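Local atomic coordinates of mitochondrial RNA-binding protein 2 (Trypanosoma brucei, PDB entry 2GIA), a protein that binds guide RNA in a mitochondrial complex with MRP1 and probably acts as a matchmaker between RNAs in RNA editing. Residues 51-63 with 75-89. Numbering follows the deposited sequence.
Sequences WNDEDISRGHLLR and YHRQARMLTEEGNKA
Strands 60-63 and 75-78 run antiparallel, their axes 157° apart, as part of the hairpin of strands 60-67 and 70-78 at the middle of a four-stranded sheet. Leu61 and His76 form a hydrogen-bonded pair, and the ladder continues from Gln78 N to Gly59 O. Beyond it lie loop 51-59, which follows strand 45-50, and loop 79-88, which leads into strand 89-97. Gln78, at the end of its strand, holds its chain straight, CG turned away from the backbone N (chi1 -175°), and carries its amide past Gly59 into the bend of loop 51-59. There Gln78 OE1 takes the Asn52 N-H on a lone pair at 2.6 Å, while Gln78 NE2 lies 3.0 Å from Asp53 OD1. Asp53 OD1 also accepts the Leu82 N-H at 2.6 Å, met from above the carboxylate plane, and thus ties the two loops together. Leu82 then lays CD2 over one face of the Trp51 indole, 3.7 Å from the centroid of the five-membered ring, a CH-pi contact; Ala89 CB meets the far end of the indole at its edge. Ile56 CD1 packs tightly against Met81 CG. Back on the strands, Leu61 CD2 rests over the His76 ring, whereas His60 and Tyr75 share the opposite face of the sheet with Leu62, and Trp164 and Val166 of the second sheet pack on Tyr75 and Leu62. The His60 and Tyr75 rings are tilted by 23° and offset so far that they hardly overlap, and Tyr75 OH ends 3.2 Å from His60 CB.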
loop_
_atom_site.group_PDB
_atom_site.type_symbol
_atom_site.label_atom_id
_atom_site.label_comp_id
_atom_site.label_asym_id
_atom_site.label_seq_id
_atom_site.Cartn_x
_atom_site.Cartn_y
_atom_site.Cartn_z
ATOM N N TRP D 51 -6.433 11.280 27.052
ATOM C CA TRP D 51 -6.217 12.164 28.195
ATOM C C TRP D 51 -7.541 12.603 28.808
ATOM O O TRP D 51 -8.567 12.688 28.134
ATOM C CB TRP D 51 -5.491 13.427 27.754
ATOM C CG TRP D 51 -4.105 13.257 27.256
ATOM C CD1 TRP D 51 -3.512 13.975 26.263
ATOM C CD2 TRP D 51 -3.097 12.403 27.790
ATOM N NE1 TRP D 51 -2.191 13.630 26.150
ATOM C CE2 TRP D 51 -1.906 12.664 27.075
ATOM C CE3 TRP D 51 -3.079 11.442 28.805
ATOM C CZ2 TRP D 51 -0.706 11.997 27.340
ATOM C CZ3 TRP D 51 -1.884 10.778 29.072
ATOM C CH2 TRP D 51 -0.713 11.063 28.339
ATOM N N ASN D 52 -7.494 12.916 30.093
ATOM C CA ASN D 52 -8.670 13.383 30.798
ATOM C C ASN D 52 -8.216 14.155 32.024
ATOM O O ASN D 52 -7.997 13.561 33.071
ATOM C CB ASN D 52 -9.546 12.209 31.225
ATOM C CG ASN D 52 -10.804 12.666 31.947
ATOM O OD1 ASN D 52 -11.568 13.477 31.429
ATOM N ND2 ASN D 52 -11.022 12.148 33.149
ATOM N N ASP D 53 -8.044 15.467 31.882
ATOM C CA ASP D 53 -7.624 16.298 33.013
ATOM C C ASP D 53 -8.774 16.340 34.009
ATOM O O ASP D 53 -8.562 16.232 35.220
ATOM C CB ASP D 53 -7.299 17.734 32.575
ATOM C CG ASP D 53 -6.121 17.810 31.622
ATOM O OD1 ASP D 53 -5.119 17.083 31.817
ATOM O OD2 ASP D 53 -6.199 18.619 30.679
ATOM N N GLU D 54 -9.989 16.491 33.483
ATOM C CA GLU D 54 -11.183 16.540 34.311
ATOM C C GLU D 54 -11.034 15.494 35.412
ATOM O O GLU D 54 -11.331 15.754 36.579
ATOM C CB GLU D 54 -12.429 16.252 33.461
ATOM C CG GLU D 54 -13.729 16.574 34.168
ATOM C CD GLU D 54 -13.849 18.053 34.505
ATOM O OE1 GLU D 54 -13.881 18.873 33.559
ATOM O OE2 GLU D 54 -13.906 18.399 35.709
ATOM N N ASP D 55 -10.516 14.331 35.032
ATOM C CA ASP D 55 -10.322 13.220 35.955
ATOM C C ASP D 55 -9.084 12.404 35.532
ATOM O O ASP D 55 -9.200 11.429 34.796
ATOM C CB ASP D 55 -11.577 12.344 35.930
ATOM C CG ASP D 55 -11.622 11.356 37.065
ATOM O OD1 ASP D 55 -10.552 11.063 37.640
ATOM O OD2 ASP D 55 -12.730 10.863 37.367
ATOM N N ILE D 56 -7.913 12.824 36.007
ATOM C CA ILE D 56 -6.627 12.189 35.706
ATOM C C ILE D 56 -6.596 10.671 35.879
ATOM O O ILE D 56 -5.835 9.975 35.204
ATOM C CB ILE D 56 -5.513 12.755 36.606
ATOM C CG1 ILE D 56 -5.588 14.279 36.641
ATOM C CG2 ILE D 56 -4.160 12.339 36.081
ATOM C CD1 ILE D 56 -4.736 14.922 37.744
ATOM N N SER D 57 -7.403 10.156 36.792
ATOM C CA SER D 57 -7.414 8.721 37.052
ATOM C C SER D 57 -8.008 7.911 35.903
ATOM O O SER D 57 -7.805 6.703 35.821
ATOM C CB SER D 57 -8.207 8.426 38.328
ATOM O OG SER D 57 -9.592 8.616 38.090
ATOM N N ARG D 58 -8.753 8.573 35.027
ATOM C CA ARG D 58 -9.377 7.887 33.906
ATOM C C ARG D 58 -8.687 8.151 32.552
ATOM O O ARG D 58 -9.104 7.637 31.514
ATOM C CB ARG D 58 -10.863 8.261 33.865
ATOM C CG ARG D 58 -11.586 7.887 35.173
ATOM C CD ARG D 58 -13.114 7.983 35.085
ATOM N NE ARG D 58 -13.590 9.360 34.946
ATOM C CZ ARG D 58 -14.871 9.706 34.807
ATOM N NH1 ARG D 58 -15.820 8.772 34.786
ATOM N NH2 ARG D 58 -15.203 10.989 34.682
ATOM N N GLY D 59 -7.621 8.945 32.580
ATOM C CA GLY D 59 -6.882 9.248 31.367
ATOM C C GLY D 59 -5.754 8.246 31.158
ATOM O O GLY D 59 -5.078 7.850 32.107
ATOM N N HIS D 60 -5.546 7.822 29.915
ATOM C CA HIS D 60 -4.495 6.858 29.628
ATOM C C HIS D 60 -3.921 7.061 28.221
ATOM O O HIS D 60 -4.489 7.784 27.391
ATOM C CB HIS D 60 -5.014 5.404 29.765
ATOM C CG HIS D 60 -6.224 5.112 28.931
ATOM N ND1 HIS D 60 -7.511 5.297 29.390
ATOM C CD2 HIS D 60 -6.341 4.687 27.649
ATOM C CE1 HIS D 60 -8.369 5.002 28.427
ATOM N NE2 HIS D 60 -7.684 4.632 27.361
ATOM N N LEU D 61 -2.778 6.431 28.000
ATOM C CA LEU D 61 -2.084 6.481 26.726
ATOM C C LEU D 61 -1.625 5.071 26.365
ATOM O O LEU D 61 -1.063 4.343 27.212
ATOM C CB LEU D 61 -0.854 7.395 26.817
ATOM C CG LEU D 61 0.207 7.280 25.710
ATOM C CD1 LEU D 61 -0.313 7.848 24.365
ATOM C CD2 LEU D 61 1.444 8.043 26.152
ATOM N N LEU D 62 -1.890 4.671 25.122
ATOM C CA LEU D 62 -1.405 3.383 24.649
ATOM C C LEU D 62 -0.496 3.723 23.488
ATOM O O LEU D 62 -0.916 4.427 22.547
ATOM C CB LEU D 62 -2.538 2.479 24.148
ATOM C CG LEU D 62 -2.060 1.097 23.650
ATOM C CD1 LEU D 62 -1.606 0.230 24.828
ATOM C CD2 LEU D 62 -3.188 0.394 22.935
ATOM N N ARG D 63 0.764 3.295 23.576
ATOM C CA ARG D 63 1.671 3.524 22.477
ATOM C C ARG D 63 1.787 2.137 21.861
ATOM O O ARG D 63 1.901 1.124 22.589
ATOM C CB ARG D 63 3.017 4.039 22.963
ATOM C CG ARG D 63 2.940 5.436 23.646
ATOM C CD ARG D 63 4.337 6.063 23.785
ATOM N NE ARG D 63 4.864 6.422 22.467
ATOM C CZ ARG D 63 5.968 5.928 21.905
ATOM N NH1 ARG D 63 6.717 5.026 22.532
ATOM N NH2 ARG D 63 6.331 6.345 20.697
ATOM N N TYR D 75 1.032 0.345 27.726
ATOM C CA TYR D 75 -0.067 1.061 28.355
ATOM C C TYR D 75 0.399 1.996 29.485
ATOM O O TYR D 75 1.172 1.586 30.369
ATOM C CB TYR D 75 -1.085 0.070 28.889
ATOM C CG TYR D 75 -2.264 0.741 29.523
ATOM C CD1 TYR D 75 -2.253 1.065 30.882
ATOM C CD2 TYR D 75 -3.394 1.077 28.766
ATOM C CE1 TYR D 75 -3.333 1.708 31.474
ATOM C CE2 TYR D 75 -4.485 1.704 29.347
ATOM C CZ TYR D 75 -4.446 2.021 30.708
ATOM O OH TYR D 75 -5.514 2.654 31.295
ATOM N N HIS D 76 -0.070 3.242 29.435
ATOM C CA HIS D 76 0.270 4.285 30.405
ATOM C C HIS D 76 -0.974 4.915 31.042
ATOM O O HIS D 76 -2.012 5.039 30.395
ATOM C CB HIS D 76 1.004 5.447 29.738
ATOM C CG HIS D 76 2.146 5.036 28.867
ATOM N ND1 HIS D 76 3.444 5.393 29.136
ATOM C CD2 HIS D 76 2.178 4.343 27.704
ATOM C CE1 HIS D 76 4.230 4.945 28.175
ATOM N NE2 HIS D 76 3.486 4.304 27.293
ATOM N N ARG D 77 -0.843 5.345 32.302
ATOM C CA ARG D 77 -1.923 6.052 32.998
ATOM C C ARG D 77 -1.518 7.518 32.941
ATOM O O ARG D 77 -0.329 7.822 32.910
ATOM C CB ARG D 77 -2.005 5.611 34.460
ATOM C CG ARG D 77 -0.756 5.959 35.239
ATOM C CD ARG D 77 -0.687 5.206 36.569
ATOM N NE ARG D 77 0.631 5.370 37.177
ATOM C CZ ARG D 77 1.255 4.429 37.873
ATOM N NH1 ARG D 77 0.675 3.245 38.063
ATOM N NH2 ARG D 77 2.475 4.660 38.345
ATOM N N GLN D 78 -2.488 8.428 32.905
ATOM C CA GLN D 78 -2.169 9.853 32.855
ATOM C C GLN D 78 -1.519 10.189 34.195
ATOM O O GLN D 78 -2.019 9.760 35.227
ATOM C CB GLN D 78 -3.443 10.678 32.660
ATOM C CG GLN D 78 -3.195 12.181 32.467
ATOM C CD GLN D 78 -4.383 12.883 31.845
ATOM O OE1 GLN D 78 -5.397 12.252 31.541
ATOM N NE2 GLN D 78 -4.266 14.193 31.642
ATOM N N ALA D 79 -0.399 10.914 34.175
ATOM C CA ALA D 79 0.305 11.278 35.406
ATOM C C ALA D 79 -0.271 12.544 36.034
ATOM O O ALA D 79 -0.860 12.504 37.114
ATOM C CB ALA D 79 1.786 11.471 35.128
ATOM N N ARG D 80 -0.083 13.668 35.359
ATOM C CA ARG D 80 -0.592 14.943 35.838
ATOM C C ARG D 80 -1.416 15.569 34.723
ATOM O O ARG D 80 -1.327 15.146 33.572
ATOM C CB ARG D 80 0.562 15.875 36.215
ATOM C CG ARG D 80 1.546 16.141 35.085
ATOM C CD ARG D 80 2.787 15.287 35.228
ATOM N NE ARG D 80 3.721 15.812 36.218
ATOM C CZ ARG D 80 4.857 15.208 36.556
ATOM N NH1 ARG D 80 5.195 14.056 35.982
ATOM N NH2 ARG D 80 5.662 15.759 37.457
ATOM N N MET D 81 -2.221 16.572 35.055
ATOM C CA MET D 81 -3.044 17.229 34.044
ATOM C C MET D 81 -2.139 17.867 33.000
ATOM O O MET D 81 -0.986 18.184 33.283
ATOM C CB MET D 81 -3.961 18.265 34.707
ATOM C CG MET D 81 -5.030 17.609 35.584
ATOM S SD MET D 81 -6.087 18.715 36.548
ATOM C CE MET D 81 -5.173 18.769 38.108
ATOM N N LEU D 82 -2.654 18.037 31.786
ATOM C CA LEU D 82 -1.863 18.607 30.701
ATOM C C LEU D 82 -1.365 20.025 30.988
ATOM O O LEU D 82 -0.410 20.505 30.369
ATOM C CB LEU D 82 -2.679 18.588 29.404
ATOM C CG LEU D 82 -3.195 17.206 28.988
ATOM C CD1 LEU D 82 -3.888 17.328 27.639
ATOM C CD2 LEU D 82 -2.040 16.201 28.919
ATOM N N THR D 83 -2.016 20.682 31.941
ATOM C CA THR D 83 -1.667 22.043 32.325
ATOM C C THR D 83 -0.653 22.069 33.467
ATOM O O THR D 83 -0.944 22.583 34.552
ATOM C CB THR D 83 -2.916 22.819 32.771
ATOM O OG1 THR D 83 -3.551 22.107 33.843
ATOM C CG2 THR D 83 -3.890 22.969 31.619
ATOM N N GLU D 84 0.524 21.497 33.228
ATOM C CA GLU D 84 1.593 21.487 34.222
ATOM C C GLU D 84 2.834 20.755 33.742
ATOM O O GLU D 84 2.791 19.988 32.782
ATOM C CB GLU D 84 1.120 20.895 35.560
ATOM C CG GLU D 84 0.640 19.461 35.534
ATOM C CD GLU D 84 0.302 18.942 36.933
ATOM O OE1 GLU D 84 1.231 18.824 37.767
ATOM O OE2 GLU D 84 -0.889 18.655 37.203
ATOM N N GLU D 85 3.947 21.029 34.411
ATOM C CA GLU D 85 5.230 20.420 34.088
ATOM C C GLU D 85 5.236 18.921 34.381
ATOM O O GLU D 85 4.280 18.384 34.955
ATOM C CB GLU D 85 6.344 21.115 34.888
ATOM C CG GLU D 85 5.924 21.606 36.291
ATOM C CD GLU D 85 5.423 20.493 37.225
ATOM O OE1 GLU D 85 6.204 19.552 37.519
ATOM O OE2 GLU D 85 4.250 20.573 37.672
ATOM N N GLY D 86 6.320 18.258 33.974
ATOM C CA GLY D 86 6.468 16.829 34.199
ATOM C C GLY D 86 5.857 15.946 33.124
ATOM O O GLY D 86 5.018 16.385 32.335
ATOM N N ASN D 87 6.287 14.688 33.097
ATOM C CA ASN D 87 5.779 13.732 32.124
ATOM C C ASN D 87 4.297 13.492 32.370
ATOM O O ASN D 87 3.901 13.098 33.463
ATOM C CB ASN D 87 6.544 12.406 32.235
ATOM C CG ASN D 87 7.963 12.504 31.703
ATOM O OD1 ASN D 87 8.724 11.533 31.730
ATOM N ND2 ASN D 87 8.322 13.679 31.203
ATOM N N LYS D 88 3.481 13.717 31.348
ATOM C CA LYS D 88 2.045 13.515 31.483
ATOM C C LYS D 88 1.611 12.050 31.604
ATOM O O LYS D 88 0.479 11.768 31.993
ATOM C CB LYS D 88 1.302 14.179 30.316
ATOM C CG LYS D 88 1.080 15.673 30.496
ATOM C CD LYS D 88 2.397 16.402 30.631
ATOM C CE LYS D 88 2.203 17.892 30.787
ATOM N NZ LYS D 88 3.516 18.579 30.688
ATOM N N ALA D 89 2.494 11.114 31.287
ATOM C CA ALA D 89 2.124 9.715 31.392
ATOM C C ALA D 89 3.217 8.851 32.026
ATOM O O ALA D 89 4.402 9.181 31.969
ATOM C CB ALA D 89 1.743 9.170 30.000
HETATM O O HOH W 1 6.217 3.772 25.215
#